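Local coordinates for transketolase (Campylobacter jejuni, PDB 3L84), which belongs to the transketolase family of thiamine diphosphate-dependent enzymes, with diphosphate-binding, pyrimidine-binding and C-terminal domains, at residues Phe333-Gly345 against Phe495-Glu507. Sequence-based numbering, arbitrary orientation.
Sequences FKGKDLATRDSNG and FVLSRQKLKALNE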
# COMPACT_ATOMS: atom_id res chain seq x y z
N PHE A 333 16.79 18.46 24.61
CA PHE A 333 15.36 18.65 24.83
C PHE A 333 14.93 18.36 26.25
O PHE A 333 13.72 18.30 26.54
CB PHE A 333 14.55 17.77 23.88
CG PHE A 333 14.73 18.10 22.43
CD1 PHE A 333 14.27 19.29 21.91
CD2 PHE A 333 15.24 17.16 21.57
CE1 PHE A 333 14.39 19.54 20.55
CE2 PHE A 333 15.35 17.41 20.23
CZ PHE A 333 14.89 18.59 19.73
N LYS A 334 15.88 18.13 27.14
CA LYS A 334 15.55 17.86 28.53
C LYS A 334 14.60 18.90 29.13
O LYS A 334 14.87 20.05 29.09
CB LYS A 334 16.80 17.65 29.38
CG LYS A 334 16.48 17.17 30.74
CD LYS A 334 17.72 16.89 31.56
CE LYS A 334 17.35 16.30 32.92
NZ LYS A 334 18.56 16.33 33.77
N GLY A 335 13.47 18.44 29.63
CA GLY A 335 12.52 19.30 30.31
C GLY A 335 11.63 20.13 29.41
O GLY A 335 10.82 20.93 29.91
N LYS A 336 11.75 19.96 28.09
CA LYS A 336 11.02 20.80 27.14
C LYS A 336 9.82 20.03 26.64
O LYS A 336 9.97 18.97 26.01
CB LYS A 336 11.93 21.23 25.98
CG LYS A 336 13.07 22.11 26.39
CD LYS A 336 13.87 22.70 25.18
CE LYS A 336 14.38 24.12 25.45
NZ LYS A 336 15.54 24.20 26.42
N ASP A 337 8.63 20.52 26.92
CA ASP A 337 7.39 19.97 26.38
C ASP A 337 7.31 20.31 24.88
O ASP A 337 7.50 21.44 24.47
CB ASP A 337 6.18 20.55 27.08
CG ASP A 337 6.07 20.18 28.55
OD1 ASP A 337 6.84 19.34 29.10
OD2 ASP A 337 5.23 20.84 29.21
N LEU A 338 7.04 19.31 24.04
CA LEU A 338 7.00 19.51 22.59
C LEU A 338 6.23 18.36 21.94
O LEU A 338 6.09 17.28 22.51
CB LEU A 338 8.42 19.56 22.00
CG LEU A 338 9.42 18.52 22.49
CD1 LEU A 338 9.18 17.16 21.81
CD2 LEU A 338 10.87 19.02 22.30
N ALA A 339 5.71 18.62 20.76
CA ALA A 339 5.25 17.55 19.91
C ALA A 339 6.48 16.84 19.34
O ALA A 339 7.44 17.50 18.91
CB ALA A 339 4.44 18.13 18.77
N THR A 340 6.46 15.51 19.25
CA THR A 340 7.66 14.83 18.76
C THR A 340 7.84 15.03 17.25
O THR A 340 8.95 14.87 16.77
CB THR A 340 7.70 13.38 19.19
OG1 THR A 340 6.49 12.72 18.83
CG2 THR A 340 7.99 13.27 20.70
N ARG A 341 6.85 15.48 16.49
CA ARG A 341 7.14 15.90 15.11
C ARG A 341 8.14 17.08 15.12
O ARG A 341 8.96 17.20 14.21
CB ARG A 341 5.89 16.28 14.32
CG ARG A 341 5.09 17.46 14.81
CD ARG A 341 3.98 17.77 13.85
NE ARG A 341 3.04 18.76 14.37
CZ ARG A 341 2.19 19.48 13.64
NH1 ARG A 341 2.21 19.46 12.32
NH2 ARG A 341 1.33 20.28 14.28
N ASP A 342 8.04 17.97 16.10
CA ASP A 342 8.87 19.15 16.21
C ASP A 342 10.26 18.83 16.72
O ASP A 342 11.25 19.32 16.15
CB ASP A 342 8.20 20.20 17.10
CG ASP A 342 6.96 20.78 16.49
OD1 ASP A 342 6.86 20.88 15.26
OD2 ASP A 342 6.05 21.20 17.25
N SER A 343 10.41 18.01 17.77
CA SER A 343 11.74 17.56 18.14
C SER A 343 12.38 16.85 16.97
O SER A 343 13.56 17.06 16.67
CB SER A 343 11.72 16.66 19.38
OG SER A 343 10.84 15.56 19.23
N ASN A 344 11.62 16.01 16.28
CA ASN A 344 12.21 15.26 15.17
C ASN A 344 12.67 16.16 14.06
O ASN A 344 13.76 15.93 13.50
CB ASN A 344 11.24 14.18 14.69
CG ASN A 344 11.89 13.25 13.70
OD1 ASN A 344 11.71 13.39 12.45
ND2 ASN A 344 12.67 12.35 14.20
N GLY A 345 11.91 17.19 13.72
CA GLY A 345 12.31 18.10 12.68
C GLY A 345 13.61 18.80 13.03
O GLY A 345 14.48 19.00 12.17
N PHE A 495 10.13 6.29 12.69
CA PHE A 495 9.90 7.22 13.78
C PHE A 495 8.43 7.59 13.75
O PHE A 495 7.94 8.18 12.78
CB PHE A 495 10.80 8.44 13.62
CG PHE A 495 12.26 8.11 13.74
CD1 PHE A 495 12.92 8.19 14.96
CD2 PHE A 495 12.94 7.63 12.68
CE1 PHE A 495 14.28 7.88 15.04
CE2 PHE A 495 14.27 7.31 12.77
CZ PHE A 495 14.93 7.42 13.95
N VAL A 496 7.72 7.25 14.83
CA VAL A 496 6.28 7.44 14.95
C VAL A 496 6.06 8.60 15.93
O VAL A 496 6.41 8.49 17.12
CB VAL A 496 5.63 6.14 15.41
CG1 VAL A 496 4.11 6.33 15.71
CG2 VAL A 496 5.84 5.00 14.41
N LEU A 497 5.57 9.71 15.38
CA LEU A 497 5.69 11.01 16.00
C LEU A 497 4.32 11.69 16.15
O LEU A 497 3.44 11.53 15.30
CB LEU A 497 6.62 11.87 15.15
CG LEU A 497 8.01 11.26 14.91
CD1 LEU A 497 8.68 11.94 13.74
CD2 LEU A 497 8.85 11.25 16.16
N SER A 498 4.16 12.49 17.21
CA SER A 498 2.89 13.13 17.50
C SER A 498 2.69 14.44 16.79
O SER A 498 3.66 15.19 16.54
CB SER A 498 2.74 13.35 19.00
OG SER A 498 3.60 14.39 19.46
N ARG A 499 1.43 14.74 16.46
CA ARG A 499 1.00 16.07 16.02
C ARG A 499 1.03 17.02 17.22
O ARG A 499 1.41 18.18 17.12
CB ARG A 499 -0.44 15.98 15.45
CG ARG A 499 -0.92 17.27 14.85
CD ARG A 499 -2.41 17.30 14.55
NE ARG A 499 -2.70 18.55 13.84
CZ ARG A 499 -3.85 19.22 13.86
NH1 ARG A 499 -3.96 20.35 13.17
NH2 ARG A 499 -4.89 18.78 14.58
N GLN A 500 0.48 16.54 18.33
CA GLN A 500 0.17 17.35 19.50
C GLN A 500 1.33 17.38 20.50
O GLN A 500 2.17 16.48 20.55
CB GLN A 500 -1.10 16.85 20.21
CG GLN A 500 -0.93 15.56 21.07
CD GLN A 500 -0.94 14.26 20.30
OE1 GLN A 500 -0.80 14.25 19.07
NE2 GLN A 500 -1.01 13.15 21.04
N LYS A 501 1.36 18.41 21.35
CA LYS A 501 2.39 18.57 22.34
C LYS A 501 2.34 17.44 23.38
O LYS A 501 1.26 17.12 23.92
CB LYS A 501 2.19 19.91 23.06
CG LYS A 501 3.34 20.26 23.99
CD LYS A 501 3.18 21.63 24.68
CE LYS A 501 3.32 22.74 23.71
NZ LYS A 501 3.55 24.05 24.42
N LEU A 502 3.52 16.91 23.70
CA LEU A 502 3.73 15.93 24.76
C LEU A 502 4.56 16.50 25.89
O LEU A 502 5.36 17.42 25.71
CB LEU A 502 4.45 14.68 24.22
CG LEU A 502 3.85 14.06 22.94
CD1 LEU A 502 4.57 12.76 22.61
CD2 LEU A 502 2.34 13.87 23.04
N LYS A 503 4.46 15.88 27.06
CA LYS A 503 5.15 16.36 28.24
C LYS A 503 6.52 15.75 28.34
O LYS A 503 6.72 14.56 28.24
CB LYS A 503 4.35 16.02 29.49
CG LYS A 503 2.97 16.64 29.54
CD LYS A 503 2.94 18.14 29.87
CE LYS A 503 3.77 18.54 31.09
NZ LYS A 503 3.59 19.99 31.52
N ALA A 504 7.49 16.58 28.62
CA ALA A 504 8.83 16.08 28.83
C ALA A 504 8.88 15.13 30.03
O ALA A 504 8.23 15.36 31.06
CB ALA A 504 9.78 17.26 29.07
N LEU A 505 9.66 14.06 29.91
CA LEU A 505 9.82 13.07 30.96
C LEU A 505 10.94 13.42 31.92
O LEU A 505 11.83 14.21 31.63
CB LEU A 505 10.16 11.69 30.35
CG LEU A 505 9.19 11.13 29.33
CD1 LEU A 505 9.67 9.75 28.85
CD2 LEU A 505 7.77 11.06 29.89
N ASN A 506 10.86 12.82 33.09
CA ASN A 506 11.98 12.82 33.98
C ASN A 506 13.00 11.77 33.53
O ASN A 506 12.73 10.95 32.66
CB ASN A 506 11.50 12.64 35.43
CG ASN A 506 10.66 13.83 35.90
OD1 ASN A 506 11.15 14.97 35.97
ND2 ASN A 506 9.36 13.60 36.16
N GLU A 507 14.18 11.78 34.14
CA GLU A 507 15.26 10.91 33.68
C GLU A 507 14.99 9.43 33.98
O GLU A 507 14.27 9.11 34.92
CB GLU A 507 16.60 11.37 34.26
CG GLU A 507 17.10 12.70 33.62
CD GLU A 507 18.59 12.97 33.76
OE1 GLU A 507 19.20 13.57 32.83
OE2 GLU A 507 19.16 12.58 34.81
O HOH W 1 12.86 15.47 29.40
O HOH W 2 7.26 18.04 31.59
O HOH W 3 5.97 10.08 19.38
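T340 and S498 hold each other by reciprocal hydrogen bonds: S498 N gives a nearly straight bond to T340 OG1 (2.8 Å, 171°), while T340 N binds S498 OG at 3.1 Å. A chi1 of 53° sets OG1 between its own backbone N and carbonyl carbon, turned to S498 N. OG1 donates in turn to a water that bonds V496 O, and S498 OG donates to Q500 O. R341 N also bonds S498 O (3.2 Å), and L338 and L502 form a single antiparallel hydrogen-bonded bridge, with L502 N 2.9 Å from L338 O.

Both D337 carboxylate oxygens are gripped: OD1 takes A504 N on its anti side (2.9 Å) and a water shared with A504 O; OD2 meets K503 NZ on its syn side, a salt bridge of 3.0 Å. Both nitrogens stand some 30° out of the plane. K334 NZ reaches E507 OE1 in a second salt bridge, its hydrogen bond weak. The R341 guanidinium has R499 CG over one face; its NH1 bonds S368 O.

Among carbon contacts, L497 CD1 packs on the N344 amide at CG (3.5 Å), and A504 CB rests on G335 C.

The contact joins the N-terminus of helix 340-354, with A339 as N-cap, to the loop leaving parallel-sheet strand 493-496 in the alpha/beta pyrimidine-binding domain.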